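Local coordinates for protein charybdin (Charybdis maritima, PDB 2B7U) that belongs to the ribosome-inactivating proteins, plant proteins in which a mixed beta-sheet packs against a largely helical body, at residues V45-N50 and D54-D59; P115-L120 and F165-R170. All blocks are in the same frame, centred on the assembly; numbering follows the deposited sequence.

Contact 1 lies at the surface and contact 2 near the middle of the chain. Their centres are about 17 Å apart, and their nearest atoms about 6 Å. Contact 1 closes before contact 2 opens along the sequence. It is local: the loop after strand 43-45 folds back on the start of strand 56-64. Contact 2 joins two helices, 117-124 and 151-170, that are far apart in sequence. The chemistry follows the place. At the surface an arginine lies among proline, tyrosine and asparagine, with a water beside the backbone. In the interior a short tyrosine-glutamate bond meets a glutamate-arginine salt bridge.

Contact 1. Residues V45-N50 and D54-D59; sequences VLPLYN and DPRGFD
Arg56 reaches from the start of strand 56-64 across to Pro47, Tyr49 and Asn50 in the loop before it. Its CB points at the loop. The chain runs extended through CB and CG, then bends about the CG-CD bond (chi3 69°), which brings the guanidinium among the three loop side chains. CD passes beside the amide of Asn50, 3.6 Å from Asn50 ND2. CZ has Pro47 CG over one face of the guanidinium, at 4.2 Å. NH1 does most of the touching. It donates to Tyr49 OH at 3.2 Å, with the oxygen in the guanidinium plane but the N-H bent, at 136°. The ring and guanidinium planes are 67° apart. Asn50 ND2 lies at the same guanidinium edge, 3.4 Å from Arg56 NH1; both are donors, so they only pack. The same ND2 also sits over one face of the Tyr49 ring. Beside this group, Asp54 OD1 lies unusually close to Asn50 CB, at 3.0 Å. A water lies between the two segments. It accepts from Arg56 N at 3.0 Å and has Asp54 O and Asn50 OD1 within hydrogen-bonding distance. Beyond the loop, Arg56 NH2 lies close to Arg75 NH2, a like-charged neighbour. This is a surface loop folded onto the beginning of strand 56-64, the second strand of the six-stranded mixed sheet of the ribosome-inactivating protein fold.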
loop_
_atom_site.group_PDB
_atom_site.type_symbol
_atom_site.label_atom_id
_atom_site.label_comp_id
_atom_site.label_asym_id
_atom_site.label_seq_id
_atom_site.Cartn_x
_atom_site.Cartn_y
_atom_site.Cartn_z
ATOM N N VAL A 45 -11.706 6.098 5.355
ATOM C CA VAL A 45 -11.790 4.737 5.878
ATOM C C VAL A 45 -12.115 3.789 4.704
ATOM O O VAL A 45 -13.022 4.033 3.925
ATOM C CB VAL A 45 -12.829 4.633 6.986
ATOM C CG1 VAL A 45 -12.851 3.236 7.586
ATOM C CG2 VAL A 45 -12.551 5.692 8.077
ATOM N N LEU A 46 -11.366 2.706 4.614
ATOM C CA LEU A 46 -11.514 1.724 3.534
ATOM C C LEU A 46 -12.763 0.880 3.752
ATOM O O LEU A 46 -13.267 0.744 4.885
ATOM C CB LEU A 46 -10.295 0.825 3.487
ATOM C CG LEU A 46 -9.017 1.554 3.077
ATOM C CD1 LEU A 46 -7.792 0.711 3.341
ATOM C CD2 LEU A 46 -9.038 1.982 1.640
ATOM N N PRO A 47 -13.258 0.273 2.665
ATOM C CA PRO A 47 -14.383 -0.636 2.820
ATOM C C PRO A 47 -14.071 -1.813 3.719
ATOM O O PRO A 47 -12.929 -2.189 3.827
ATOM C CB PRO A 47 -14.658 -1.142 1.408
ATOM C CG PRO A 47 -13.627 -0.610 0.536
ATOM C CD PRO A 47 -12.775 0.373 1.281
ATOM N N LEU A 48 -15.103 -2.310 4.392
ATOM C CA LEU A 48 -15.171 -3.633 5.029
ATOM C C LEU A 48 -16.452 -3.854 5.849
ATOM O O LEU A 48 -16.458 -4.125 7.071
ATOM C CB LEU A 48 -13.906 -4.102 5.733
ATOM C CG LEU A 48 -12.899 -4.842 4.869
ATOM C CD1 LEU A 48 -12.245 -6.017 5.524
ATOM C CD2 LEU A 48 -13.547 -5.277 3.526
ATOM N N TYR A 49 -17.532 -3.725 5.084
ATOM C CA TYR A 49 -18.853 -4.283 5.363
ATOM C C TYR A 49 -18.949 -5.562 4.506
ATOM O O TYR A 49 -19.364 -6.630 4.988
ATOM C CB TYR A 49 -19.960 -3.272 4.997
ATOM C CG TYR A 49 -19.596 -2.327 3.856
ATOM C CD1 TYR A 49 -18.765 -1.219 4.074
ATOM C CD2 TYR A 49 -20.060 -2.552 2.562
ATOM C CE1 TYR A 49 -18.410 -0.365 3.040
ATOM C CE2 TYR A 49 -19.714 -1.699 1.514
ATOM C CZ TYR A 49 -18.893 -0.606 1.759
ATOM O OH TYR A 49 -18.567 0.236 0.710
ATOM N N ASN A 50 -18.559 -5.430 3.233
ATOM C CA ASN A 50 -18.218 -6.565 2.357
ATOM C C ASN A 50 -17.153 -7.473 2.977
ATOM O O ASN A 50 -16.222 -6.994 3.620
ATOM C CB ASN A 50 -17.731 -6.065 0.983
ATOM C CG ASN A 50 -16.697 -4.924 1.078
ATOM O OD1 ASN A 50 -15.491 -5.163 1.219
ATOM N ND2 ASN A 50 -17.172 -3.681 0.959
ATOM N N ASP A 54 -16.171 -11.405 -1.527
ATOM C CA ASP A 54 -16.270 -10.196 -2.331
ATOM C C ASP A 54 -14.955 -9.440 -2.269
ATOM O O ASP A 54 -14.900 -8.332 -1.724
ATOM C CB ASP A 54 -17.427 -9.307 -1.845
ATOM C CG ASP A 54 -17.486 -7.964 -2.576
ATOM O OD1 ASP A 54 -17.793 -6.938 -1.916
ATOM O OD2 ASP A 54 -17.205 -7.932 -3.800
ATOM N N PRO A 55 -13.882 -10.049 -2.802
ATOM C CA PRO A 55 -12.630 -9.306 -2.888
ATOM C C PRO A 55 -12.760 -8.162 -3.900
ATOM O O PRO A 55 -13.125 -8.394 -5.057
ATOM C CB PRO A 55 -11.610 -10.360 -3.323
ATOM C CG PRO A 55 -12.393 -11.459 -3.919
ATOM C CD PRO A 55 -13.759 -11.423 -3.315
ATOM N N ARG A 56 -12.547 -6.946 -3.408
ATOM C CA ARG A 56 -12.651 -5.721 -4.193
ATOM C C ARG A 56 -11.228 -5.279 -4.452
ATOM O O ARG A 56 -10.422 -5.307 -3.534
ATOM C CB ARG A 56 -13.333 -4.601 -3.394
ATOM C CG ARG A 56 -14.805 -4.819 -3.021
ATOM C CD ARG A 56 -15.402 -3.632 -2.229
ATOM N NE ARG A 56 -15.555 -2.413 -3.026
ATOM C CZ ARG A 56 -16.222 -1.332 -2.632
ATOM N NH1 ARG A 56 -16.819 -1.283 -1.447
ATOM N NH2 ARG A 56 -16.302 -0.283 -3.436
ATOM N N GLY A 57 -10.939 -4.836 -5.673
ATOM C CA GLY A 57 -9.619 -4.307 -5.995
ATOM C C GLY A 57 -9.684 -3.046 -6.822
ATOM O O GLY A 57 -10.761 -2.553 -7.150
ATOM N N PHE A 58 -8.519 -2.505 -7.142
ATOM C CA PHE A 58 -8.392 -1.416 -8.098
ATOM C C PHE A 58 -7.092 -1.628 -8.871
ATOM O O PHE A 58 -6.226 -2.384 -8.441
ATOM C CB PHE A 58 -8.400 -0.047 -7.418
ATOM C CG PHE A 58 -7.201 0.229 -6.554
ATOM C CD1 PHE A 58 -6.162 1.017 -7.024
ATOM C CD2 PHE A 58 -7.132 -0.267 -5.258
ATOM C CE1 PHE A 58 -5.066 1.319 -6.202
ATOM C CE2 PHE A 58 -6.045 0.012 -4.442
ATOM C CZ PHE A 58 -5.010 0.799 -4.914
ATOM N N ASP A 59 -6.984 -0.975 -10.019
ATOM C CA ASP A 59 -5.777 -1.061 -10.830
ATOM C C ASP A 59 -4.990 0.245 -10.842
ATOM O O ASP A 59 -5.571 1.339 -10.877
ATOM C CB ASP A 59 -6.157 -1.414 -12.254
ATOM C CG ASP A 59 -6.316 -2.894 -12.485
ATOM O OD1 ASP A 59 -6.095 -3.714 -11.558
ATOM O OD2 ASP A 59 -6.637 -3.251 -13.649
HETATM O O HOH W 1 -13.140 -6.619 -0.459
#

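Contact 2. Residues P115-L120 and F165-R170; sequences PSYEEL and FCEATR
Tyr117 meets Glu167 on what is probably the active-site helix of this ribosome-inactivating protein, where Glu167 and Arg170 fit the family's Glu-Ala-x-Arg pattern. The pair links the first turn of helix 117-124 to the last turns of helix 151-170. The two side chains point at each other from their own helices. Tyr117 OH donates to Glu167 OE2 at 2.6 Å, a short bond. OE2 accepts through its anti lone pair, away from the other oxygen. OE2 also lies at the ring edge, near its plane, 3.1 Å from Tyr117 CE1. The ring and carboxylate planes are 46° apart. Glu167 bends at chi2 (-64°), and this fold puts the carboxylate beside Arg170 on the same helix. Arg170 NH1 donates to Glu167 OE1 at 3.1 Å, from above the carboxylate plane; it is 3.0 Å from Glu167 OE2, completing the salt bridge. The carboxylate is thus held at both oxygens, which should limit its rotation. Ser116 caps the start of the tyrosine's helix, its OG accepting from Glu119 N at 3.3 Å. Tyr117 OH has a further bond with Ser162 OG, five residues before Glu167 on helix 151-170. Arg170 also bonds to Asp77 O and makes a cation-pi contact with Trp202. Glu199 of helix 192-199 touches both Tyr117 and Glu167, while helix 21-35 packs on Ala168 and Thr169.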
loop_
_atom_site.group_PDB
_atom_site.type_symbol
_atom_site.label_atom_id
_atom_site.label_comp_id
_atom_site.label_asym_id
_atom_site.label_seq_id
_atom_site.Cartn_x
_atom_site.Cartn_y
_atom_site.Cartn_z
ATOM N N PRO A 115 2.905 -11.106 -0.947
ATOM C CA PRO A 115 3.072 -9.668 -0.805
ATOM C C PRO A 115 3.754 -9.189 0.480
ATOM O O PRO A 115 4.059 -7.991 0.609
ATOM C CB PRO A 115 1.622 -9.163 -0.868
ATOM C CG PRO A 115 0.825 -10.245 -0.272
ATOM C CD PRO A 115 1.505 -11.513 -0.702
ATOM N N SER A 116 4.032 -10.084 1.422
ATOM C CA SER A 116 4.654 -9.611 2.659
ATOM C C SER A 116 6.074 -9.201 2.336
ATOM O O SER A 116 6.704 -9.774 1.442
ATOM C CB SER A 116 4.636 -10.677 3.739
ATOM O OG SER A 116 5.607 -11.675 3.516
ATOM N N TYR A 117 6.594 -8.212 3.058
ATOM C CA TYR A 117 7.968 -7.760 2.813
ATOM C C TYR A 117 9.030 -8.803 3.170
ATOM O O TYR A 117 10.079 -8.815 2.547
ATOM C CB TYR A 117 8.265 -6.424 3.512
ATOM C CG TYR A 117 7.475 -5.288 2.952
ATOM C CD1 TYR A 117 6.616 -4.560 3.756
ATOM C CD2 TYR A 117 7.566 -4.956 1.592
ATOM C CE1 TYR A 117 5.871 -3.524 3.237
ATOM C CE2 TYR A 117 6.821 -3.909 1.046
ATOM C CZ TYR A 117 5.971 -3.201 1.883
ATOM O OH TYR A 117 5.213 -2.177 1.362
ATOM N N GLU A 118 8.749 -9.686 4.122
ATOM C CA GLU A 118 9.647 -10.801 4.405
ATOM C C GLU A 118 9.828 -11.658 3.149
ATOM O O GLU A 118 10.959 -12.018 2.793
ATOM C CB GLU A 118 9.083 -11.656 5.553
ATOM C CG GLU A 118 9.871 -12.893 5.908
ATOM C CD GLU A 118 9.352 -13.567 7.183
ATOM O OE1 GLU A 118 8.259 -13.192 7.675
ATOM O OE2 GLU A 118 10.039 -14.475 7.702
ATOM N N GLU A 119 8.710 -11.977 2.494
ATOM C CA GLU A 119 8.738 -12.821 1.294
ATOM C C GLU A 119 9.282 -12.076 0.095
ATOM O O GLU A 119 10.065 -12.634 -0.672
ATOM C CB GLU A 119 7.342 -13.356 0.981
ATOM C CG GLU A 119 6.843 -14.332 2.064
ATOM C CD GLU A 119 5.843 -15.376 1.559
ATOM O OE1 GLU A 119 5.566 -15.423 0.345
ATOM O OE2 GLU A 119 5.346 -16.174 2.400
ATOM N N LEU A 120 8.904 -10.811 -0.054
ATOM C CA LEU A 120 9.419 -10.014 -1.177
ATOM C C LEU A 120 10.903 -9.773 -1.053
ATOM O O LEU A 120 11.614 -9.865 -2.041
ATOM C CB LEU A 120 8.704 -8.664 -1.275
ATOM C CG LEU A 120 7.306 -8.654 -1.890
ATOM C CD1 LEU A 120 6.656 -7.308 -1.546
ATOM C CD2 LEU A 120 7.285 -8.910 -3.389
ATOM N N PHE A 165 3.489 3.589 -3.412
ATOM C CA PHE A 165 2.047 3.796 -3.597
ATOM C C PHE A 165 1.255 3.282 -2.413
ATOM O O PHE A 165 0.505 4.050 -1.815
ATOM C CB PHE A 165 1.614 3.267 -4.953
ATOM C CG PHE A 165 2.231 4.051 -6.064
ATOM C CD1 PHE A 165 1.690 5.270 -6.421
ATOM C CD2 PHE A 165 3.405 3.651 -6.646
ATOM C CE1 PHE A 165 2.270 6.063 -7.388
ATOM C CE2 PHE A 165 4.014 4.446 -7.623
ATOM C CZ PHE A 165 3.439 5.654 -8.001
ATOM N N CYS A 166 1.476 2.051 -2.001
ATOM C CA CYS A 166 0.652 1.512 -0.886
ATOM C C CYS A 166 1.038 2.120 0.473
ATOM O O CYS A 166 0.177 2.653 1.195
ATOM C CB CYS A 166 0.689 0.020 -0.846
ATOM S SG CYS A 166 0.162 -0.692 -2.455
ATOM N N GLU A 167 2.314 2.070 0.833
ATOM C CA GLU A 167 2.694 2.598 2.124
ATOM C C GLU A 167 2.531 4.126 2.171
ATOM O O GLU A 167 2.136 4.698 3.181
ATOM C CB GLU A 167 4.111 2.201 2.488
ATOM C CG GLU A 167 4.393 0.715 2.422
ATOM C CD GLU A 167 3.609 -0.117 3.392
ATOM O OE1 GLU A 167 2.908 0.450 4.270
ATOM O OE2 GLU A 167 3.664 -1.366 3.279
ATOM N N ALA A 168 2.872 4.814 1.081
ATOM C CA ALA A 168 2.651 6.268 1.004
ATOM C C ALA A 168 1.173 6.637 1.156
ATOM O O ALA A 168 0.835 7.622 1.817
ATOM C CB ALA A 168 3.205 6.814 -0.308
ATOM N N THR A 169 0.282 5.833 0.576
ATOM C CA THR A 169 -1.160 6.051 0.703
ATOM C C THR A 169 -1.591 5.871 2.164
ATOM O O THR A 169 -2.331 6.686 2.711
ATOM C CB THR A 169 -1.917 5.115 -0.238
ATOM O OG1 THR A 169 -1.627 5.502 -1.600
ATOM C CG2 THR A 169 -3.401 5.162 -0.046
ATOM N N ARG A 170 -1.033 4.869 2.810
ATOM C CA ARG A 170 -1.376 4.590 4.223
ATOM C C ARG A 170 -0.885 5.642 5.210
ATOM O O ARG A 170 -1.542 5.857 6.229
ATOM C CB ARG A 170 -0.836 3.237 4.634
ATOM C CG ARG A 170 -1.412 2.017 3.953
ATOM C CD ARG A 170 -0.608 0.781 4.343
ATOM N NE ARG A 170 -1.230 -0.443 3.852
ATOM C CZ ARG A 170 -0.596 -1.424 3.213
ATOM N NH1 ARG A 170 0.712 -1.367 3.009
ATOM N NH2 ARG A 170 -1.264 -2.490 2.820
#